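Local coordinates for hypothetical protein (PDB 4JJA) that is of unknown function but belongs to a family of probable exo-beta-N-acetylmuramidases, which would trim peptidoglycan chains, at residues L126-A131 and S191-D196; N144-Y149 and A226-P231. All blocks are in the same frame, centred on the assembly; numbering follows the deposited sequence.

In the fold
From the N terminus, the chain builds most of a parallel six-stranded sheet before it reaches helix 119-132, whose last turns form one side of contact 1. It then runs through strand 136-140 into the turn at 144-149, the first half of contact 2. After helix 176-185 it returns at 191-196, just ahead of edge strand 197-200, and closes contact 1 at the rim of the Rossmann-like half. Helix 224-233 closes contact 2 nearer the middle of the molecule, where it joins the N-terminal and C-terminal family regions. The two loops cross, their segments alternating along the chain, yet their centres lie 28 Å apart and they do not touch.

Contact 1: residues L126-A131 and S191-D196; sequences LMDACA and SSRICD
C195 reaches the last turns of the helix from the incoming loop and lies against M127 (a selenomethionine), C130 and A131. From its CB outward, the first neighbours are the carbonyl O of M127, 3.5 Å from C195 CB, and the M127 CB at 4.1 Å. With chi1 at -179° the thiol swings opposite the backbone N and along the helix surface, where C195 SG rests 3.6 Å from C130 CB. M127 O takes the helical bond from A131 N, and C195 CB and SG both pack against the same oxygen. The methyl of A131 points into the loop, with A131 CB 3.6 Å from R193 CB and equally near the I194 carbonyl O. Farther out, R193 runs extended from CG to NE past D128, placing D128 OD1 at the edge of the guanidinium. The salt bridge is long, 3.9 Å from D128 OD1 to R193 NE, and the two planes are turned 53° apart; the other carboxylate oxygen, OD2, pairs with K93. M127, C130 and C195 all touch I137 of strand 136-140, and C195 O accepts from N184 ND2 of helix 176-185. The loop passes helix 119-132 and joins the sheet edge, D196 already hydrogen-bonding through its backbone to I137.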
loop_
_atom_site.group_PDB
_atom_site.type_symbol
_atom_site.label_atom_id
_atom_site.label_comp_id
_atom_site.label_asym_id
_atom_site.label_seq_id
_atom_site.Cartn_x
_atom_site.Cartn_y
_atom_site.Cartn_z
ATOM N N LEU A 126 -8.821 -0.159 12.791
ATOM C CA LEU A 126 -8.917 -1.297 13.668
ATOM C C LEU A 126 -8.109 -1.101 14.953
ATOM O O LEU A 126 -8.555 -1.527 16.031
ATOM C CB LEU A 126 -8.447 -2.522 12.916
ATOM C CG LEU A 126 -9.411 -3.007 11.833
ATOM C CD1 LEU A 126 -8.703 -4.024 10.942
ATOM C CD2 LEU A 126 -10.672 -3.617 12.497
HETATM N N MSE A 127 -6.962 -0.436 14.863
HETATM C CA MSE A 127 -6.198 -0.106 16.060
HETATM C C MSE A 127 -6.991 0.810 16.975
HETATM O O MSE A 127 -6.950 0.655 18.197
HETATM C CB MSE A 127 -4.872 0.570 15.695
HETATM C CG MSE A 127 -3.863 -0.393 15.088
HETATM SE SE MSE A 127 -2.263 0.538 14.493
HETATM C CE MSE A 127 -1.592 0.996 16.221
ATOM N N ASP A 128 -7.651 1.796 16.379
ATOM C CA ASP A 128 -8.468 2.726 17.183
ATOM C C ASP A 128 -9.593 1.969 17.942
ATOM O O ASP A 128 -9.768 2.149 19.137
ATOM C CB ASP A 128 -9.044 3.772 16.272
ATOM C CG ASP A 128 -9.718 4.906 17.017
ATOM O OD1 ASP A 128 -9.103 5.409 17.977
ATOM O OD2 ASP A 128 -10.766 5.335 16.511
ATOM N N ALA A 129 -10.247 1.071 17.225
ATOM C CA ALA A 129 -11.330 0.269 17.799
ATOM C C ALA A 129 -10.782 -0.650 18.869
ATOM O O ALA A 129 -11.349 -0.791 19.949
ATOM C CB ALA A 129 -12.061 -0.484 16.731
ATOM N N CYS A 130 -9.685 -1.333 18.577
ATOM C CA CYS A 130 -9.090 -2.222 19.556
ATOM C C CYS A 130 -8.623 -1.479 20.805
ATOM O O CYS A 130 -8.791 -1.983 21.928
ATOM C CB CYS A 130 -7.975 -3.047 18.906
ATOM S SG CYS A 130 -8.528 -4.387 17.790
ATOM N N ALA A 131 -8.137 -0.264 20.621
ATOM C CA ALA A 131 -7.700 0.559 21.729
ATOM C C ALA A 131 -8.914 0.873 22.604
ATOM O O ALA A 131 -8.853 0.715 23.832
ATOM C CB ALA A 131 -7.041 1.877 21.264
ATOM N N SER A 191 -8.365 10.486 19.511
ATOM C CA SER A 191 -8.456 10.596 20.979
ATOM C C SER A 191 -7.161 10.111 21.619
ATOM O O SER A 191 -7.116 9.804 22.813
ATOM C CB SER A 191 -9.661 9.802 21.548
ATOM O OG SER A 191 -10.903 10.376 21.162
ATOM N N SER A 192 -6.114 10.023 20.794
ATOM C CA SER A 192 -4.763 9.731 21.236
ATOM C C SER A 192 -4.651 8.519 22.147
ATOM O O SER A 192 -3.870 8.485 23.091
ATOM C CB SER A 192 -4.186 10.972 21.871
ATOM O OG SER A 192 -4.395 12.043 20.962
ATOM N N ARG A 193 -5.424 7.499 21.805
ATOM C CA ARG A 193 -5.259 6.219 22.421
ATOM C C ARG A 193 -3.993 5.513 21.914
ATOM O O ARG A 193 -3.432 5.886 20.882
ATOM C CB ARG A 193 -6.460 5.327 22.122
ATOM C CG ARG A 193 -7.842 5.881 22.530
ATOM C CD ARG A 193 -8.931 5.185 21.658
ATOM N NE ARG A 193 -10.230 5.874 21.644
ATOM C CZ ARG A 193 -11.057 5.962 22.686
ATOM N NH1 ARG A 193 -10.739 5.438 23.875
ATOM N NH2 ARG A 193 -12.205 6.609 22.540
ATOM N N ILE A 194 -3.527 4.530 22.669
ATOM C CA ILE A 194 -2.602 3.508 22.167
ATOM C C ILE A 194 -3.232 2.125 22.236
ATOM O O ILE A 194 -3.981 1.797 23.167
ATOM C CB ILE A 194 -1.250 3.524 22.862
ATOM C CG1 ILE A 194 -1.343 3.263 24.362
ATOM C CG2 ILE A 194 -0.533 4.868 22.527
ATOM C CD1 ILE A 194 0.023 3.273 25.008
ATOM N N CYS A 195 -2.962 1.342 21.196
ATOM C CA CYS A 195 -3.445 -0.011 21.086
ATOM C C CYS A 195 -2.362 -0.986 21.539
ATOM O O CYS A 195 -1.179 -0.824 21.200
ATOM C CB CYS A 195 -3.876 -0.245 19.614
ATOM S SG CYS A 195 -4.547 -1.855 19.267
ATOM N N ASP A 196 -2.723 -2.032 22.277
ATOM C CA ASP A 196 -1.820 -3.104 22.625
ATOM C C ASP A 196 -1.471 -3.871 21.333
ATOM O O ASP A 196 -2.328 -4.526 20.772
ATOM C CB ASP A 196 -2.503 -4.033 23.646
ATOM C CG ASP A 196 -1.593 -5.055 24.245
ATOM O OD1 ASP A 196 -0.605 -5.423 23.623
ATOM O OD2 ASP A 196 -1.931 -5.597 25.356
#

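Contact 2: residues N144-Y149 and A226-P231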
loop_
_atom_site.group_PDB
_atom_site.type_symbol
_atom_site.label_atom_id
_atom_site.label_comp_id
_atom_site.label_asym_id
_atom_site.label_seq_id
_atom_site.Cartn_x
_atom_site.Cartn_y
_atom_site.Cartn_z
ATOM N N ASN A 144 7.871 -5.129 3.237
ATOM C CA ASN A 144 7.459 -4.048 2.362
ATOM C C ASN A 144 8.306 -4.171 1.104
ATOM O O ASN A 144 9.524 -4.017 1.193
ATOM C CB ASN A 144 7.692 -2.713 3.074
ATOM C CG ASN A 144 7.309 -1.514 2.240
ATOM O OD1 ASN A 144 7.070 -1.634 1.029
ATOM N ND2 ASN A 144 7.321 -0.335 2.884
ATOM N N PRO A 145 7.704 -4.451 -0.074
ATOM C CA PRO A 145 8.518 -4.596 -1.277
ATOM C C PRO A 145 9.185 -3.298 -1.714
ATOM O O PRO A 145 10.102 -3.312 -2.509
ATOM C CB PRO A 145 7.510 -5.082 -2.316
ATOM C CG PRO A 145 6.192 -4.491 -1.845
ATOM C CD PRO A 145 6.254 -4.580 -0.352
ATOM N N ASN A 146 8.689 -2.176 -1.186
ATOM C CA ASN A 146 9.264 -0.846 -1.360
ATOM C C ASN A 146 9.859 -0.333 -0.026
ATOM O O ASN A 146 9.913 0.864 0.227
ATOM C CB ASN A 146 8.212 0.128 -1.944
ATOM C CG ASN A 146 8.001 -0.105 -3.413
ATOM O OD1 ASN A 146 8.973 -0.038 -4.197
ATOM N ND2 ASN A 146 6.747 -0.260 -3.835
ATOM N N GLY A 147 10.346 -1.254 0.787
ATOM C CA GLY A 147 10.909 -0.940 2.090
ATOM C C GLY A 147 12.330 -0.460 2.066
ATOM O O GLY A 147 12.868 -0.144 3.135
ATOM N N HIS A 148 12.927 -0.405 0.890
ATOM C CA HIS A 148 14.333 -0.118 0.728
ATOM C C HIS A 148 14.626 1.365 0.633
ATOM O O HIS A 148 15.809 1.743 0.553
ATOM C CB HIS A 148 14.896 -0.838 -0.508
ATOM C CG HIS A 148 14.134 -0.558 -1.771
ATOM N ND1 HIS A 148 12.850 -1.027 -1.957
ATOM C CD2 HIS A 148 14.452 0.151 -2.882
ATOM C CE1 HIS A 148 12.413 -0.610 -3.140
ATOM N NE2 HIS A 148 13.372 0.097 -3.734
ATOM N N TYR A 149 13.605 2.214 0.621
ATOM C CA TYR A 149 13.815 3.650 0.563
ATOM C C TYR A 149 12.660 4.372 1.171
ATOM O O TYR A 149 11.623 3.798 1.462
ATOM C CB TYR A 149 14.103 4.141 -0.851
ATOM C CG TYR A 149 12.983 4.121 -1.861
ATOM C CD1 TYR A 149 12.348 2.955 -2.251
ATOM C CD2 TYR A 149 12.582 5.323 -2.478
ATOM C CE1 TYR A 149 11.343 2.995 -3.263
ATOM C CE2 TYR A 149 11.624 5.346 -3.451
ATOM C CZ TYR A 149 11.021 4.185 -3.861
ATOM O OH TYR A 149 10.105 4.245 -4.877
ATOM N N ALA A 226 5.496 -3.442 -11.927
ATOM C CA ALA A 226 4.382 -2.545 -11.623
ATOM C C ALA A 226 4.552 -2.021 -10.196
ATOM O O ALA A 226 4.333 -0.859 -9.926
ATOM C CB ALA A 226 3.066 -3.306 -11.759
ATOM N N ILE A 227 4.912 -2.890 -9.253
ATOM C CA ILE A 227 5.061 -2.511 -7.823
ATOM C C ILE A 227 6.182 -1.505 -7.667
ATOM O O ILE A 227 6.085 -0.588 -6.863
ATOM C CB ILE A 227 5.209 -3.771 -6.946
ATOM C CG1 ILE A 227 3.849 -4.489 -6.927
ATOM C CG2 ILE A 227 5.705 -3.413 -5.513
ATOM C CD1 ILE A 227 3.843 -5.836 -6.345
ATOM N N TYR A 228 7.280 -1.692 -8.382
ATOM C CA TYR A 228 8.371 -0.751 -8.286
ATOM C C TYR A 228 8.112 0.586 -8.957
ATOM O O TYR A 228 8.608 1.618 -8.520
ATOM C CB TYR A 228 9.673 -1.354 -8.810
ATOM C CG TYR A 228 10.172 -2.560 -8.029
ATOM C CD1 TYR A 228 10.201 -2.562 -6.624
ATOM C CD2 TYR A 228 10.718 -3.645 -8.663
ATOM C CE1 TYR A 228 10.693 -3.624 -5.893
ATOM C CE2 TYR A 228 11.232 -4.730 -7.948
ATOM C CZ TYR A 228 11.230 -4.744 -6.574
ATOM O OH TYR A 228 11.741 -5.805 -5.879
ATOM N N LEU A 229 7.359 0.567 -10.051
ATOM C CA LEU A 229 6.964 1.789 -10.755
ATOM C C LEU A 229 5.796 2.539 -10.126
ATOM O O LEU A 229 5.639 3.730 -10.336
ATOM C CB LEU A 229 6.653 1.462 -12.233
ATOM C CG LEU A 229 7.876 1.238 -13.124
ATOM C CD1 LEU A 229 7.434 0.646 -14.462
ATOM C CD2 LEU A 229 8.632 2.535 -13.313
ATOM N N TYR A 230 4.991 1.836 -9.318
ATOM C CA TYR A 230 3.802 2.363 -8.719
ATOM C C TYR A 230 4.005 3.735 -8.044
ATOM O O TYR A 230 3.154 4.635 -8.257
ATOM C CB TYR A 230 3.188 1.285 -7.804
ATOM C CG TYR A 230 1.903 1.606 -7.123
ATOM C CD1 TYR A 230 0.716 1.753 -7.813
ATOM C CD2 TYR A 230 1.837 1.639 -5.752
ATOM C CE1 TYR A 230 -0.474 2.040 -7.162
ATOM C CE2 TYR A 230 0.661 1.914 -5.085
ATOM C CZ TYR A 230 -0.488 2.147 -5.782
ATOM O OH TYR A 230 -1.653 2.429 -5.088
ATOM N N PRO A 231 5.072 3.925 -7.259
ATOM C CA PRO A 231 5.203 5.240 -6.637
ATOM C C PRO A 231 5.246 6.412 -7.595
ATOM O O PRO A 231 4.771 7.500 -7.267
ATOM C CB PRO A 231 6.540 5.135 -5.867
ATOM C CG PRO A 231 6.713 3.681 -5.652
ATOM C CD PRO A 231 6.125 2.972 -6.829
HETATM O O HOH W 1 11.241 -5.762 -3.285
HETATM O O HOH W 2 9.792 1.746 -6.053
#
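An Asx turn and a type I beta turn, both starting at N144, present P145 and N146 to helix 224-233 where the two family regions meet. N144 OD1 accepts from the N146 backbone N, and the N146 side chain crosses to the helix. Its ND2 donates to the I227 carbonyl O at 3.1 Å, almost straight at 176°; the oxygen lies in the plane of the amide, though the donor stands above the carbonyl plane. The same ND2 also donates to V112 O. N146 OD1 sits at the edge of the Y228 ring, 3.7 Å from CD1, with amide and ring planes 71° apart, and P145 O approaches that edge too, 3.4 Å from CE1. The proline ring crosses I227 at about a right angle, P145 CG touching I227 CG2 at 3.9 Å. Y149 brings its hydroxyl to P231, where Y149 OH and P231 CG are 3.5 Å apart. One water links P145 O to Y228 OH; another gives its protons to N146 OD1 and Y228 O while accepting from Y149 OH. Both ends of the N146 amide are thus engaged, which should fix its flip and hold the buried turn to the helix.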